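Local coordinates for putative oxidoreductase (Bacteroides fragilis NCTC 9343, PDB 3FHL), which probably catalyses a pyridine-nucleotide-dependent oxidation or reduction as a member of the Gfo/Idh/MocA oxidoreductase family, at residues V19-F24 against S120-R125; P29-Y34 against G309-I314; H182-A187 against L332-I337; K209-F214 against A340-H345. All blocks are in the same frame, centred on the assembly; numbering follows the deposited sequence.

From the N terminus, the chain leaves 19-24 on the first helix and 29-34 at the start of the next strand. Contact 1 closes first, when strand 119-122, at one edge of the parallel sheet, brings 120-125 back to that helix. Contact 2 crosses it, closing only when helix 309-320 returns from the later part of the chain to the Rossmann sheet. Contacts 3 and 4 open after contact 1 has closed; they cross each other and contact 2, and both end on helix 328-347, which they join to helix 180-191 and to the entry of strand 213-221. Contacts 1 and 2 touch, as do contacts 1 and 3 and contacts 3 and 4, giving a continuous path across the two domains.

Contact 1: residues V19-F24 against S120-R125; sequences VFHAPF and SVYQNR
His21 and Tyr122 meet as a T-shaped pair: CE1 of the imidazole stands over the middle of the phenol ring, 3.5 Å above the plane of Tyr122, with the ring centroids 4.5 Å apart and the planes inclined at 59°. Phe20 meets the far end of the same tyrosine, its CB lying 3.4 Å from Tyr122 OH and 3.8 Å from Tyr122 CE2. Asn124 comes across the Phe20 ring at about a right angle, and its ND2 lies 3.1 Å from both CD1 and CE1 of Phe20. A weak hydrogen bond of 3.4 Å also runs from Asn124 ND2 to Tyr122 OH; chi1 of 59°, which sets CG between the backbone N and the carbonyl carbon, folds the amide back toward the phenol. A water links the Phe20 carbonyl to the tyrosine hydroxyl, donating to Phe20 O at 2.8 Å and sharing a 2.6 Å bond with Tyr122 OH. The helix is kinked at this point, with Phe24 N bonded to His21 O rather than to Phe20 O, which is consistent with the Phe20 carbonyl taking a water.

Farther out, Tyr311 OH and Glu95 OE2 bond to ND1 and NE2 of His21, while the Phe310 ring meets Tyr122 edge to face. Glu95 belongs to the Glu-Lys-Pro sequence familiar in this family. With both nitrogens engaged, the imidazole is fixed in rotation and presents a C-H to the tyrosine. Histidine and tyrosine suit this buried seam between the first Rossmann helix and the last strand because their carbon surfaces pack while their polar atoms keep partners.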
# COMPACT_ATOMS: atom_id res chain seq x y z
N VAL C 19 8.40 31.12 -6.77
CA VAL C 19 7.99 29.89 -7.46
C VAL C 19 6.47 29.80 -7.61
O VAL C 19 5.96 29.63 -8.71
CB VAL C 19 8.58 28.61 -6.75
CG1 VAL C 19 7.98 27.32 -7.30
CG2 VAL C 19 10.09 28.58 -6.93
N PHE C 20 5.75 29.96 -6.51
CA PHE C 20 4.31 29.67 -6.48
C PHE C 20 3.38 30.86 -6.64
O PHE C 20 2.22 30.69 -7.07
CB PHE C 20 3.96 28.94 -5.17
CG PHE C 20 4.61 27.58 -5.04
CD1 PHE C 20 4.23 26.53 -5.87
CD2 PHE C 20 5.61 27.37 -4.10
CE1 PHE C 20 4.84 25.28 -5.77
CE2 PHE C 20 6.22 26.13 -3.99
CZ PHE C 20 5.83 25.08 -4.83
N HIS C 21 3.85 32.05 -6.29
CA HIS C 21 2.95 33.20 -6.18
C HIS C 21 3.18 34.29 -7.22
O HIS C 21 2.31 34.51 -8.06
CB HIS C 21 3.01 33.76 -4.76
CG HIS C 21 2.65 32.76 -3.73
ND1 HIS C 21 1.42 32.14 -3.69
CD2 HIS C 21 3.38 32.22 -2.72
CE1 HIS C 21 1.39 31.29 -2.68
NE2 HIS C 21 2.57 31.32 -2.08
N ALA C 22 4.33 34.95 -7.16
CA ALA C 22 4.67 35.99 -8.16
C ALA C 22 4.49 35.63 -9.64
O ALA C 22 3.95 36.44 -10.39
CB ALA C 22 6.06 36.58 -7.89
N PRO C 23 4.91 34.41 -10.09
CA PRO C 23 4.66 34.08 -11.49
C PRO C 23 3.19 34.07 -11.92
O PRO C 23 2.90 34.35 -13.08
CB PRO C 23 5.26 32.67 -11.62
CG PRO C 23 6.30 32.64 -10.62
CD PRO C 23 5.68 33.33 -9.45
N PHE C 24 2.28 33.76 -10.99
CA PHE C 24 0.84 33.68 -11.28
C PHE C 24 0.06 34.97 -11.00
O PHE C 24 -0.81 35.34 -11.80
CB PHE C 24 0.22 32.48 -10.55
CG PHE C 24 0.78 31.17 -11.01
CD1 PHE C 24 0.39 30.64 -12.24
CD2 PHE C 24 1.75 30.51 -10.27
CE1 PHE C 24 0.92 29.43 -12.70
CE2 PHE C 24 2.29 29.30 -10.72
CZ PHE C 24 1.88 28.77 -11.94
N SER C 120 -7.94 32.52 2.98
CA SER C 120 -7.59 31.33 2.21
C SER C 120 -6.27 30.74 2.70
O SER C 120 -5.37 31.47 3.13
CB SER C 120 -7.47 31.69 0.72
OG SER C 120 -6.99 30.61 -0.07
N VAL C 121 -6.15 29.40 2.66
CA VAL C 121 -4.86 28.75 2.84
C VAL C 121 -4.41 28.11 1.53
O VAL C 121 -5.18 27.40 0.89
CB VAL C 121 -4.85 27.76 4.04
CG1 VAL C 121 -3.54 26.96 4.08
CG2 VAL C 121 -4.99 28.52 5.35
N TYR C 122 -3.18 28.42 1.13
CA TYR C 122 -2.61 27.94 -0.13
C TYR C 122 -2.36 26.43 -0.11
O TYR C 122 -1.46 25.94 0.58
CB TYR C 122 -1.29 28.66 -0.42
CG TYR C 122 -0.73 28.40 -1.80
CD1 TYR C 122 -1.43 28.76 -2.95
CD2 TYR C 122 0.52 27.82 -1.95
CE1 TYR C 122 -0.92 28.54 -4.21
CE2 TYR C 122 1.05 27.59 -3.21
CZ TYR C 122 0.33 27.96 -4.33
OH TYR C 122 0.85 27.73 -5.58
N GLN C 123 -3.16 25.69 -0.86
CA GLN C 123 -2.98 24.24 -1.03
C GLN C 123 -2.98 23.94 -2.52
O GLN C 123 -4.02 23.62 -3.10
CB GLN C 123 -4.08 23.46 -0.28
CG GLN C 123 -4.18 23.80 1.21
CD GLN C 123 -4.86 22.72 2.03
OE1 GLN C 123 -4.31 21.64 2.22
NE2 GLN C 123 -6.05 23.02 2.54
N ASN C 124 -1.81 24.04 -3.14
CA ASN C 124 -1.72 24.01 -4.59
C ASN C 124 -1.83 22.66 -5.28
O ASN C 124 -2.08 22.61 -6.49
CB ASN C 124 -0.45 24.71 -5.07
CG ASN C 124 0.82 24.08 -4.52
OD1 ASN C 124 0.80 23.20 -3.67
ND2 ASN C 124 1.94 24.56 -5.00
N ARG C 125 -1.66 21.57 -4.53
CA ARG C 125 -1.67 20.25 -5.15
C ARG C 125 -3.06 19.78 -5.54
O ARG C 125 -3.22 18.73 -6.18
CB ARG C 125 -0.89 19.23 -4.32
CG ARG C 125 0.63 19.50 -4.36
CD ARG C 125 1.42 18.29 -3.91
NE ARG C 125 2.86 18.55 -3.88
CZ ARG C 125 3.69 18.42 -4.92
NH1 ARG C 125 3.22 18.05 -6.12
NH2 ARG C 125 4.98 18.68 -4.77
O HOH W 1 -0.13 29.27 -7.43

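Contact 2: residues P29-Y34 against G309-I314; sequences PHFELY and GFYQNI
An aromatic cluster on one face of the Rossmann sheet is built here from the start of strand 31-37 and the first turns of helix 309-320. Phe31 and Tyr311 form a T-shaped pair in which the edge of the tyrosine is turned to the face of the phenylalanine, the centroids 5.6 Å apart and the planes at 81°. Phe31 reaches the helix with the far end of its ring: CE2 lies 3.9 Å from Tyr311 CB, and both CE2 and CZ are 3.2 Å from Tyr311 O. The weakly positive rim of the ring probably suits the carbonyl oxygen. At the rim of the same ring, close to its plane, Ile314 CG2 packs 4.0 Å from Phe31 CZ.

Nearer the surface, His30 CD2 passes 3.8 Å from Gln312 OE1 without a hydrogen bond. The glutamine amide is instead held by Asn28 and Glu316, and the His30 ring stacks on Tyr315.

Ile6 and Thr8 of strand 6-10, Leu68 of strand 68-71 and Ile25 of helix 15-27 also touch Phe31, a flat apolar residue well matched to a sheet-helix interface. The strand order 3-2-1-4-5-6 is that of the classic Rossmann fold, and helix 309-320, from the C-terminal part of the chain, lies beside helix 15-27 against this sheet.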
# COMPACT_ATOMS: atom_id res chain seq x y z
N PRO C 29 -4.35 38.32 -15.55
CA PRO C 29 -4.77 39.70 -15.88
C PRO C 29 -5.72 40.33 -14.86
O PRO C 29 -5.93 41.54 -14.89
CB PRO C 29 -5.48 39.53 -17.22
CG PRO C 29 -5.99 38.13 -17.21
CD PRO C 29 -4.93 37.34 -16.49
N HIS C 30 -6.27 39.52 -13.96
CA HIS C 30 -7.21 40.04 -12.96
C HIS C 30 -6.52 40.46 -11.67
O HIS C 30 -7.18 40.89 -10.72
CB HIS C 30 -8.30 39.01 -12.66
CG HIS C 30 -9.04 38.52 -13.86
ND1 HIS C 30 -9.96 39.29 -14.53
CD2 HIS C 30 -9.00 37.33 -14.51
CE1 HIS C 30 -10.45 38.61 -15.55
NE2 HIS C 30 -9.89 37.41 -15.56
N PHE C 31 -5.20 40.32 -11.64
CA PHE C 31 -4.42 40.72 -10.47
C PHE C 31 -3.35 41.69 -10.91
O PHE C 31 -2.85 41.59 -12.03
CB PHE C 31 -3.72 39.50 -9.82
CG PHE C 31 -4.67 38.53 -9.16
CD1 PHE C 31 -4.90 38.58 -7.79
CD2 PHE C 31 -5.35 37.57 -9.92
CE1 PHE C 31 -5.80 37.69 -7.18
CE2 PHE C 31 -6.26 36.70 -9.32
CZ PHE C 31 -6.46 36.75 -7.96
N GLU C 32 -2.98 42.60 -10.02
CA GLU C 32 -1.75 43.35 -10.19
C GLU C 32 -0.80 42.94 -9.08
O GLU C 32 -1.13 43.04 -7.89
CB GLU C 32 -2.01 44.86 -10.15
CG GLU C 32 -0.72 45.69 -10.31
CD GLU C 32 -0.89 47.18 -10.00
OE1 GLU C 32 0.09 47.93 -10.20
OE2 GLU C 32 -1.98 47.60 -9.54
N LEU C 33 0.38 42.46 -9.46
CA LEU C 33 1.46 42.25 -8.51
C LEU C 33 2.00 43.63 -8.16
O LEU C 33 2.94 44.13 -8.79
CB LEU C 33 2.57 41.33 -9.07
CG LEU C 33 3.73 40.93 -8.14
CD1 LEU C 33 3.28 40.18 -6.87
CD2 LEU C 33 4.79 40.11 -8.90
N TYR C 34 1.37 44.23 -7.16
CA TYR C 34 1.50 45.65 -6.90
C TYR C 34 2.70 45.94 -5.99
O TYR C 34 3.55 46.77 -6.33
CB TYR C 34 0.19 46.22 -6.34
CG TYR C 34 0.27 47.67 -5.91
CD1 TYR C 34 0.67 48.66 -6.81
CD2 TYR C 34 -0.05 48.04 -4.61
CE1 TYR C 34 0.76 50.00 -6.42
CE2 TYR C 34 0.02 49.38 -4.21
CZ TYR C 34 0.43 50.35 -5.12
OH TYR C 34 0.51 51.67 -4.72
N GLY C 309 -4.70 28.21 -11.24
CA GLY C 309 -6.10 28.00 -10.87
C GLY C 309 -6.43 28.44 -9.46
O GLY C 309 -7.60 28.75 -9.17
N PHE C 310 -5.42 28.47 -8.59
CA PHE C 310 -5.61 28.94 -7.22
C PHE C 310 -6.04 30.42 -7.22
O PHE C 310 -7.00 30.79 -6.54
CB PHE C 310 -4.33 28.77 -6.40
CG PHE C 310 -4.43 29.37 -5.02
CD1 PHE C 310 -5.10 28.69 -4.01
CD2 PHE C 310 -3.88 30.62 -4.75
CE1 PHE C 310 -5.20 29.23 -2.73
CE2 PHE C 310 -3.99 31.18 -3.47
CZ PHE C 310 -4.65 30.48 -2.47
N TYR C 311 -5.31 31.22 -7.99
CA TYR C 311 -5.56 32.65 -8.14
C TYR C 311 -6.79 32.94 -8.97
O TYR C 311 -7.58 33.83 -8.63
CB TYR C 311 -4.30 33.36 -8.65
CG TYR C 311 -3.29 33.48 -7.53
CD1 TYR C 311 -3.52 34.36 -6.47
CD2 TYR C 311 -2.14 32.68 -7.49
CE1 TYR C 311 -2.64 34.47 -5.41
CE2 TYR C 311 -1.24 32.77 -6.43
CZ TYR C 311 -1.50 33.68 -5.40
OH TYR C 311 -0.64 33.81 -4.33
N GLN C 312 -7.02 32.15 -10.02
CA GLN C 312 -8.22 32.30 -10.81
C GLN C 312 -9.45 32.08 -9.93
O GLN C 312 -10.43 32.83 -10.03
CB GLN C 312 -8.23 31.37 -12.03
CG GLN C 312 -9.45 31.53 -12.97
CD GLN C 312 -9.52 32.90 -13.68
OE1 GLN C 312 -8.55 33.66 -13.69
NE2 GLN C 312 -10.68 33.20 -14.27
N ASN C 313 -9.38 31.09 -9.04
CA ASN C 313 -10.47 30.86 -8.10
C ASN C 313 -10.69 32.03 -7.13
O ASN C 313 -11.83 32.37 -6.83
CB ASN C 313 -10.28 29.56 -7.32
CG ASN C 313 -11.36 29.36 -6.27
OD1 ASN C 313 -11.07 29.34 -5.08
ND2 ASN C 313 -12.61 29.25 -6.71
N ILE C 314 -9.59 32.61 -6.65
CA ILE C 314 -9.68 33.76 -5.75
C ILE C 314 -10.38 34.93 -6.44
O ILE C 314 -11.27 35.57 -5.85
CB ILE C 314 -8.29 34.16 -5.23
CG1 ILE C 314 -7.83 33.14 -4.19
CG2 ILE C 314 -8.29 35.59 -4.62
CD1 ILE C 314 -6.53 33.48 -3.61

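Contact 3: residues H182-A187 against L332-I337; sequences HLIDQA and LNVIRI
Helices 182-187 and 332-337 cross steeply, their short axes 9.3 Å apart at closest approach and their N-to-C directions 115° apart, with the backbones nearest where the CA atoms of Asp185 and Val334 come within 5.8 Å. Val334 sits at this close approach. Its CG2 methyl presses against the neighbouring helix, 3.6 Å from Asp185 CA and 3.8 Å from Asp185 CB, as a knob in the hole framed by Ser181, Ile184, Asp185 and Ile188. Chi1 of 166° sends CG1 anti to the backbone N and leaves CG2 beside that N, on the side facing Asp185; the short, beta-branched valine suits helices that come this near.

One turn along, two isoleucines meet. Ile184 CG2 rests 3.7 Å from both CB and CG2 of Ile337, and the end of its longer branch, CD1, is 3.9 Å from Ile337 CG2. The two side chains pass at a slant, the CG2 methyl of Ile184 lying against the branch point of Ile337. Ile337 also touches Leu218 on strand 213-221. Ile184 CG2 also reaches Val334 CG1 at 4.3 Å.

Asp185 meets the valine mainly with CA and CB, and its OD2 forms a salt bridge with Arg126. Leu183 and Ala187 face the large mixed sheet, so helix 180-191 is packed between strands and helix 328-347. The chemistry divides within a single residue: the aspartate backbone and CB are buried against a valine methyl, while its negative charge is paired with Arg126 and has the polar side chain of Gln123 as a neighbour.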
# COMPACT_ATOMS: atom_id res chain seq x y z
N HIS C 182 -0.76 17.27 1.97
CA HIS C 182 -1.25 17.33 0.58
C HIS C 182 -2.19 16.19 0.22
O HIS C 182 -3.20 16.40 -0.45
CB HIS C 182 -0.08 17.35 -0.42
CG HIS C 182 0.85 18.51 -0.26
ND1 HIS C 182 0.51 19.80 -0.61
CD2 HIS C 182 2.13 18.57 0.17
CE1 HIS C 182 1.53 20.60 -0.38
NE2 HIS C 182 2.53 19.88 0.09
N LEU C 183 -1.86 14.97 0.64
CA LEU C 183 -2.63 13.78 0.27
C LEU C 183 -3.96 13.73 0.99
O LEU C 183 -4.96 13.32 0.41
CB LEU C 183 -1.84 12.49 0.56
CG LEU C 183 -0.47 12.35 -0.12
CD1 LEU C 183 0.09 10.96 0.07
CD2 LEU C 183 -0.54 12.67 -1.63
N ILE C 184 -3.93 14.06 2.28
CA ILE C 184 -5.14 14.12 3.09
C ILE C 184 -6.09 15.20 2.56
O ILE C 184 -7.29 14.95 2.40
CB ILE C 184 -4.82 14.38 4.58
CG1 ILE C 184 -4.09 13.18 5.20
CG2 ILE C 184 -6.11 14.62 5.34
CD1 ILE C 184 -3.27 13.50 6.44
N ASP C 185 -5.56 16.40 2.29
CA ASP C 185 -6.38 17.47 1.69
C ASP C 185 -7.14 17.02 0.44
O ASP C 185 -8.37 17.18 0.35
CB ASP C 185 -5.53 18.69 1.36
CG ASP C 185 -6.34 19.81 0.72
OD1 ASP C 185 -7.29 20.33 1.37
OD2 ASP C 185 -6.01 20.16 -0.44
N GLN C 186 -6.42 16.39 -0.49
CA GLN C 186 -7.01 15.81 -1.69
C GLN C 186 -8.08 14.79 -1.37
O GLN C 186 -9.15 14.81 -1.99
CB GLN C 186 -5.93 15.17 -2.56
CG GLN C 186 -5.00 16.16 -3.30
CD GLN C 186 -3.87 15.44 -4.03
OE1 GLN C 186 -3.63 14.25 -3.78
NE2 GLN C 186 -3.17 16.14 -4.92
N ALA C 187 -7.82 13.89 -0.40
CA ALA C 187 -8.80 12.83 -0.09
C ALA C 187 -10.08 13.40 0.49
O ALA C 187 -11.18 12.94 0.14
CB ALA C 187 -8.20 11.77 0.85
N LEU C 332 -7.45 23.24 8.75
CA LEU C 332 -7.69 22.82 10.12
C LEU C 332 -8.23 21.39 10.12
O LEU C 332 -7.86 20.59 10.98
CB LEU C 332 -8.67 23.75 10.84
CG LEU C 332 -8.25 25.19 11.12
CD1 LEU C 332 -9.17 25.71 12.21
CD2 LEU C 332 -6.79 25.33 11.56
N ASN C 333 -9.09 21.09 9.15
CA ASN C 333 -9.61 19.74 8.93
C ASN C 333 -8.51 18.74 8.61
O ASN C 333 -8.49 17.62 9.14
CB ASN C 333 -10.65 19.76 7.80
CG ASN C 333 -11.93 20.48 8.19
OD1 ASN C 333 -12.13 20.85 9.36
ND2 ASN C 333 -12.83 20.67 7.22
N VAL C 334 -7.58 19.16 7.76
CA VAL C 334 -6.42 18.35 7.40
C VAL C 334 -5.56 18.05 8.63
O VAL C 334 -5.19 16.90 8.85
CB VAL C 334 -5.61 19.03 6.30
CG1 VAL C 334 -4.22 18.41 6.14
CG2 VAL C 334 -6.38 18.96 5.01
N ILE C 335 -5.31 19.08 9.44
CA ILE C 335 -4.51 18.97 10.67
C ILE C 335 -5.16 18.06 11.70
O ILE C 335 -4.46 17.34 12.42
CB ILE C 335 -4.17 20.37 11.26
CG1 ILE C 335 -3.08 21.04 10.42
CG2 ILE C 335 -3.72 20.29 12.73
CD1 ILE C 335 -2.90 22.52 10.72
N ARG C 336 -6.49 18.05 11.76
CA ARG C 336 -7.21 17.14 12.62
C ARG C 336 -6.90 15.68 12.24
O ARG C 336 -6.61 14.85 13.12
CB ARG C 336 -8.72 17.38 12.54
CG ARG C 336 -9.54 16.49 13.46
CD ARG C 336 -10.99 16.96 13.49
NE ARG C 336 -11.85 16.12 14.31
CZ ARG C 336 -13.15 15.96 14.10
NH1 ARG C 336 -13.74 16.56 13.08
NH2 ARG C 336 -13.86 15.18 14.90
N ILE C 337 -6.96 15.38 10.94
CA ILE C 337 -6.58 14.07 10.41
C ILE C 337 -5.12 13.71 10.71
O ILE C 337 -4.83 12.59 11.14
CB ILE C 337 -6.90 13.92 8.90
CG1 ILE C 337 -8.37 14.25 8.62
CG2 ILE C 337 -6.56 12.51 8.38
CD1 ILE C 337 -9.34 13.37 9.35

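Contact 4: residues K209-F214 against A340-H345; sequences KVDDYF and AAYQSH
A single tyrosine-aspartate hydrogen bond makes up this contact, near the surface of the C-terminal alpha/beta domain, where the loop leading into strand 213-221 faces helix 328-347. Tyr342 OH donates to Asp211 OD1 over 2.6 Å. The hydroxyl comes to the syn side of that oxygen, 27° out of the carboxylate plane, and OD1 in turn lies at the edge of the phenol ring, near its plane, 3.5 Å from Tyr342 CZ. The two side chains approach from opposite directions with their flat groups at 81°, nearly perpendicular. Asp211 OD2 is farther away, 3.7 Å from Tyr342 OH, and bonds to Thr176 OG1. Each carboxylate oxygen thus has its own hydroxyl, which fixes the rotation of the group; a carboxylate acceptor probably also accounts for the short phenol bond. With chi1 at 65°, Asp211 CG lies between the backbone N and the carbonyl carbon, and the carboxylate is turned to the helix side.

The loop is held by backbone bonds to helix 175-178, through Leu175, and to strand 194-202. Asp211 makes the first of these, and the next two residues, Asp212 and Tyr213, both face Gly202 in a classic beta bulge, where strand 213-221 begins its antiparallel pairing with strand 194-202. On the helix side, Tyr342 needs its length to span from the backbone to the loop, and its ring meets that of Tyr177 and touches Leu201 on the way. Its neighbour Ala341 is small enough to let the helix settle on Ala199 of the same strand. Tyr213 serves the dimer instead: its hydroxyl bonds to Glu148 of the second subunit, and Tyr213 also packs on Lys228 of that subunit.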
# COMPACT_ATOMS: atom_id res chain seq x y z
N LYS C 209 15.39 11.24 12.44
CA LYS C 209 14.88 11.87 13.67
C LYS C 209 13.36 12.06 13.64
O LYS C 209 12.72 12.13 14.70
CB LYS C 209 15.56 13.23 13.88
CG LYS C 209 17.08 13.19 13.89
CD LYS C 209 17.67 14.60 13.97
CE LYS C 209 19.18 14.60 13.75
NZ LYS C 209 19.76 15.98 13.78
N VAL C 210 12.79 12.15 12.44
CA VAL C 210 11.33 12.28 12.24
C VAL C 210 10.85 11.20 11.27
O VAL C 210 11.65 10.63 10.53
CB VAL C 210 10.94 13.69 11.69
CG1 VAL C 210 11.12 14.77 12.75
CG2 VAL C 210 11.72 14.04 10.42
N ASP C 211 9.54 10.92 11.28
CA ASP C 211 8.98 9.90 10.40
C ASP C 211 9.30 10.14 8.93
O ASP C 211 9.28 11.29 8.44
CB ASP C 211 7.46 9.71 10.64
CG ASP C 211 6.64 10.96 10.28
OD1 ASP C 211 6.68 11.92 11.05
OD2 ASP C 211 5.95 10.95 9.24
N ASP C 212 9.67 9.06 8.25
CA ASP C 212 10.00 9.10 6.83
C ASP C 212 9.20 8.04 6.09
O ASP C 212 9.54 7.65 4.98
CB ASP C 212 11.52 8.95 6.61
CG ASP C 212 12.12 7.70 7.26
OD1 ASP C 212 11.38 6.73 7.54
OD2 ASP C 212 13.35 7.67 7.50
N TYR C 213 8.12 7.59 6.73
CA TYR C 213 7.21 6.62 6.15
C TYR C 213 5.88 6.81 6.84
O TYR C 213 5.83 6.89 8.07
CB TYR C 213 7.69 5.18 6.42
CG TYR C 213 6.69 4.13 6.02
CD1 TYR C 213 6.76 3.54 4.75
CD2 TYR C 213 5.66 3.72 6.88
CE1 TYR C 213 5.84 2.60 4.36
CE2 TYR C 213 4.73 2.78 6.49
CZ TYR C 213 4.84 2.22 5.22
OH TYR C 213 3.95 1.28 4.79
N PHE C 214 4.80 6.81 6.08
CA PHE C 214 3.47 6.68 6.70
C PHE C 214 2.56 5.87 5.81
O PHE C 214 2.72 5.88 4.58
CB PHE C 214 2.87 8.06 7.07
CG PHE C 214 2.48 8.92 5.89
CD1 PHE C 214 1.31 8.67 5.16
CD2 PHE C 214 3.26 10.00 5.52
CE1 PHE C 214 0.96 9.46 4.08
CE2 PHE C 214 2.91 10.81 4.46
CZ PHE C 214 1.75 10.53 3.73
N ALA C 340 -4.80 12.88 14.31
CA ALA C 340 -5.38 11.55 14.51
C ALA C 340 -4.46 10.42 14.04
O ALA C 340 -4.40 9.37 14.67
CB ALA C 340 -6.72 11.44 13.85
N ALA C 341 -3.75 10.66 12.94
CA ALA C 341 -2.76 9.72 12.42
C ALA C 341 -1.58 9.54 13.39
O ALA C 341 -1.17 8.41 13.67
CB ALA C 341 -2.26 10.19 11.04
N TYR C 342 -1.07 10.65 13.93
CA TYR C 342 -0.03 10.59 14.96
C TYR C 342 -0.51 9.87 16.23
O TYR C 342 0.22 9.07 16.80
CB TYR C 342 0.55 11.98 15.25
CG TYR C 342 1.65 12.39 14.27
CD1 TYR C 342 2.94 11.89 14.40
CD2 TYR C 342 1.40 13.29 13.24
CE1 TYR C 342 3.96 12.27 13.51
CE2 TYR C 342 2.41 13.67 12.35
CZ TYR C 342 3.68 13.15 12.48
OH TYR C 342 4.69 13.52 11.59
N GLN C 343 -1.76 10.12 16.62
CA GLN C 343 -2.32 9.51 17.82
C GLN C 343 -2.52 7.99 17.64
O GLN C 343 -2.25 7.21 18.55
CB GLN C 343 -3.63 10.20 18.21
CG GLN C 343 -4.25 9.73 19.52
CD GLN C 343 -5.69 10.17 19.70
OE1 GLN C 343 -6.17 11.07 19.01
NE2 GLN C 343 -6.39 9.52 20.62
N SER C 344 -3.00 7.59 16.46
CA SER C 344 -3.18 6.19 16.11
C SER C 344 -1.89 5.39 16.16
O SER C 344 -1.88 4.25 16.65
CB SER C 344 -3.80 6.06 14.72
OG SER C 344 -3.89 4.70 14.33
N HIS C 345 -0.82 5.99 15.65
CA HIS C 345 0.49 5.37 15.66
C HIS C 345 1.06 5.29 17.09
O HIS C 345 1.49 4.23 17.51
CB HIS C 345 1.45 6.13 14.74
CG HIS C 345 2.90 5.82 14.96
ND1 HIS C 345 3.45 4.59 14.66
CD2 HIS C 345 3.91 6.58 15.43
CE1 HIS C 345 4.74 4.61 14.95
NE2 HIS C 345 5.04 5.81 15.41